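Local coordinates for dihydrodipicolinate synthase family protein (Sinorhizobium meliloti, PDB 4DNH) that is of unknown function but adopts a TIM-barrel fold and may be related to the dihydrodipicolinate synthases, at residues A41-D46 against E62-F67. Numbering follows the deposited sequence.
Sequences AHVVAD and ERTLAF
Val-44 and Thr-64 bring the two backbones to within 5.0 Å of each other, CA to CA, whereas Ala-41 and Phe-67 stand 7.8 Å apart by the same measure, and the wider end is filled by aromatic side chains. There the edge of the His-42 imidazole is turned toward the face of the Phe-67 ring in an edge-to-face pair, with planes at 58° and CE1 of His-42 poised 3.4 Å above the centre of the phenyl plane. Phe-67 reaches this place with CG trans to its backbone N (chi1 -173°), while CB of Ala-41 lies in its ring plane, 4.0 Å from Phe-67 CE2. A hydrogen bond between ND1 of His-42 and OD2 of Asp-280 helps fix the imidazole's rotation. Shortening Phe-67 to an alanine would probably open a gap where CE1 of His-42 now meets the ring and leave CB of Ala-41 without the ring edge it packs against. At the narrow end the contact turns polar: Val-44 N donates to Thr-64 OG1 at 3.0 Å, a somewhat bent bond (145°), and the same hydroxyl is also hydrogen-bonded to Asp-60 O, giving this buried oxygen two partners. Beside it, Val-44 CG1 packs 3.7 Å from CB of Arg-63, whose chain then bends away to a salt bridge with Glu-62 and a hydrogen bond to Leu-336 O. The whole illustrates how a TIM barrel joins strand to helix: the loop leaving barrel strand 37-40 runs past the first turns of helix 61-73, flanked by helix 93-108 at Val-43 and Thr-64 and by helix 323-333 at His-42.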
loop_
_atom_site.group_PDB
_atom_site.type_symbol
_atom_site.label_atom_id
_atom_site.label_comp_id
_atom_site.label_asym_id
_atom_site.label_seq_id
_atom_site.Cartn_x
_atom_site.Cartn_y
_atom_site.Cartn_z
ATOM N N ALA A 41 2.129 -3.818 2.584
ATOM C CA ALA A 41 1.622 -4.536 3.737
ATOM C C ALA A 41 1.638 -3.703 5.014
ATOM O O ALA A 41 2.563 -2.914 5.253
ATOM C CB ALA A 41 2.407 -5.825 3.934
ATOM N N HIS A 42 0.623 -3.915 5.845
ATOM C CA HIS A 42 0.432 -3.161 7.082
ATOM C C HIS A 42 1.294 -3.719 8.188
ATOM O O HIS A 42 1.900 -4.789 8.036
ATOM C CB HIS A 42 -1.040 -3.207 7.489
ATOM C CG HIS A 42 -1.490 -4.562 7.965
ATOM N ND1 HIS A 42 -1.807 -5.553 7.119
ATOM C CD2 HIS A 42 -1.655 -5.074 9.251
ATOM C CE1 HIS A 42 -2.169 -6.640 7.823
ATOM N NE2 HIS A 42 -2.069 -6.345 9.126
ATOM N N VAL A 43 1.334 -2.999 9.310
ATOM C CA VAL A 43 2.079 -3.396 10.505
ATOM C C VAL A 43 1.155 -3.761 11.665
ATOM O O VAL A 43 0.208 -3.038 11.949
ATOM C CB VAL A 43 3.021 -2.263 10.968
ATOM C CG1 VAL A 43 3.660 -2.607 12.315
ATOM C CG2 VAL A 43 4.099 -2.033 9.929
ATOM N N VAL A 44 1.438 -4.870 12.340
ATOM C CA VAL A 44 0.733 -5.232 13.559
ATOM C C VAL A 44 1.413 -4.621 14.793
ATOM O O VAL A 44 2.588 -4.930 15.100
ATOM C CB VAL A 44 0.630 -6.755 13.733
ATOM C CG1 VAL A 44 -0.244 -7.119 14.947
ATOM C CG2 VAL A 44 0.074 -7.363 12.457
ATOM N N ALA A 45 0.675 -3.765 15.509
ATOM C CA ALA A 45 1.186 -3.220 16.768
ATOM C C ALA A 45 1.174 -4.247 17.903
ATOM O O ALA A 45 0.408 -5.211 17.888
ATOM C CB ALA A 45 0.417 -1.966 17.173
ATOM N N ASP A 46 2.011 -4.020 18.902
ATOM C CA ASP A 46 2.013 -4.871 20.088
ATOM C C ASP A 46 1.130 -4.194 21.129
ATOM O O ASP A 46 1.494 -3.144 21.653
ATOM C CB ASP A 46 3.440 -5.050 20.611
ATOM C CG ASP A 46 3.499 -5.809 21.930
ATOM O OD1 ASP A 46 2.444 -6.313 22.371
ATOM O OD2 ASP A 46 4.614 -5.915 22.519
ATOM N N GLU A 62 6.259 -11.055 15.170
ATOM C CA GLU A 62 5.746 -12.354 14.780
ATOM C C GLU A 62 4.481 -12.175 13.948
ATOM O O GLU A 62 4.379 -12.698 12.835
ATOM C CB GLU A 62 5.497 -13.218 16.024
ATOM C CG GLU A 62 5.210 -14.684 15.732
ATOM C CD GLU A 62 3.724 -15.052 15.760
ATOM O OE1 GLU A 62 2.850 -14.158 15.681
ATOM O OE2 GLU A 62 3.422 -16.268 15.864
ATOM N N ARG A 63 3.530 -11.408 14.468
ATOM C CA ARG A 63 2.301 -11.187 13.751
ATOM C C ARG A 63 2.509 -10.387 12.446
ATOM O O ARG A 63 1.872 -10.681 11.431
ATOM C CB ARG A 63 1.289 -10.518 14.664
ATOM C CG ARG A 63 -0.143 -10.949 14.416
ATOM C CD ARG A 63 -0.536 -12.164 15.244
ATOM N NE ARG A 63 0.169 -13.379 14.843
ATOM C CZ ARG A 63 -0.136 -14.152 13.801
ATOM N NH1 ARG A 63 -1.154 -13.858 13.005
ATOM N NH2 ARG A 63 0.594 -15.235 13.553
ATOM N N THR A 64 3.400 -9.398 12.464
ATOM C CA THR A 64 3.709 -8.605 11.267
ATOM C C THR A 64 4.345 -9.459 10.178
ATOM O O THR A 64 3.920 -9.407 9.024
ATOM C CB THR A 64 4.629 -7.415 11.608
ATOM O OG1 THR A 64 3.938 -6.532 12.498
ATOM C CG2 THR A 64 5.039 -6.646 10.376
ATOM N N LEU A 65 5.344 -10.266 10.543
ATOM C CA LEU A 65 5.996 -11.141 9.564
ATOM C C LEU A 65 5.100 -12.278 9.089
ATOM O O LEU A 65 5.154 -12.650 7.922
ATOM C CB LEU A 65 7.333 -11.667 10.066
ATOM C CG LEU A 65 8.340 -10.642 10.582
ATOM C CD1 LEU A 65 9.465 -11.338 11.359
ATOM C CD2 LEU A 65 8.883 -9.791 9.440
ATOM N N ALA A 66 4.261 -12.814 9.968
ATOM C CA ALA A 66 3.290 -13.833 9.544
ATOM C C ALA A 66 2.446 -13.329 8.379
ATOM O O ALA A 66 2.075 -14.096 7.501
ATOM C CB ALA A 66 2.404 -14.277 10.689
ATOM N N PHE A 67 2.163 -12.033 8.355
ATOM C CA PHE A 67 1.366 -11.483 7.257
ATOM C C PHE A 67 2.134 -11.370 5.925
ATOM O O PHE A 67 1.558 -11.568 4.872
ATOM C CB PHE A 67 0.730 -10.156 7.659
ATOM C CG PHE A 67 -0.217 -9.628 6.647
ATOM C CD1 PHE A 67 -1.500 -10.164 6.531
ATOM C CD2 PHE A 67 0.169 -8.594 5.790
ATOM C CE1 PHE A 67 -2.389 -9.684 5.580
ATOM C CE2 PHE A 67 -0.715 -8.114 4.843
ATOM C CZ PHE A 67 -1.994 -8.661 4.736
#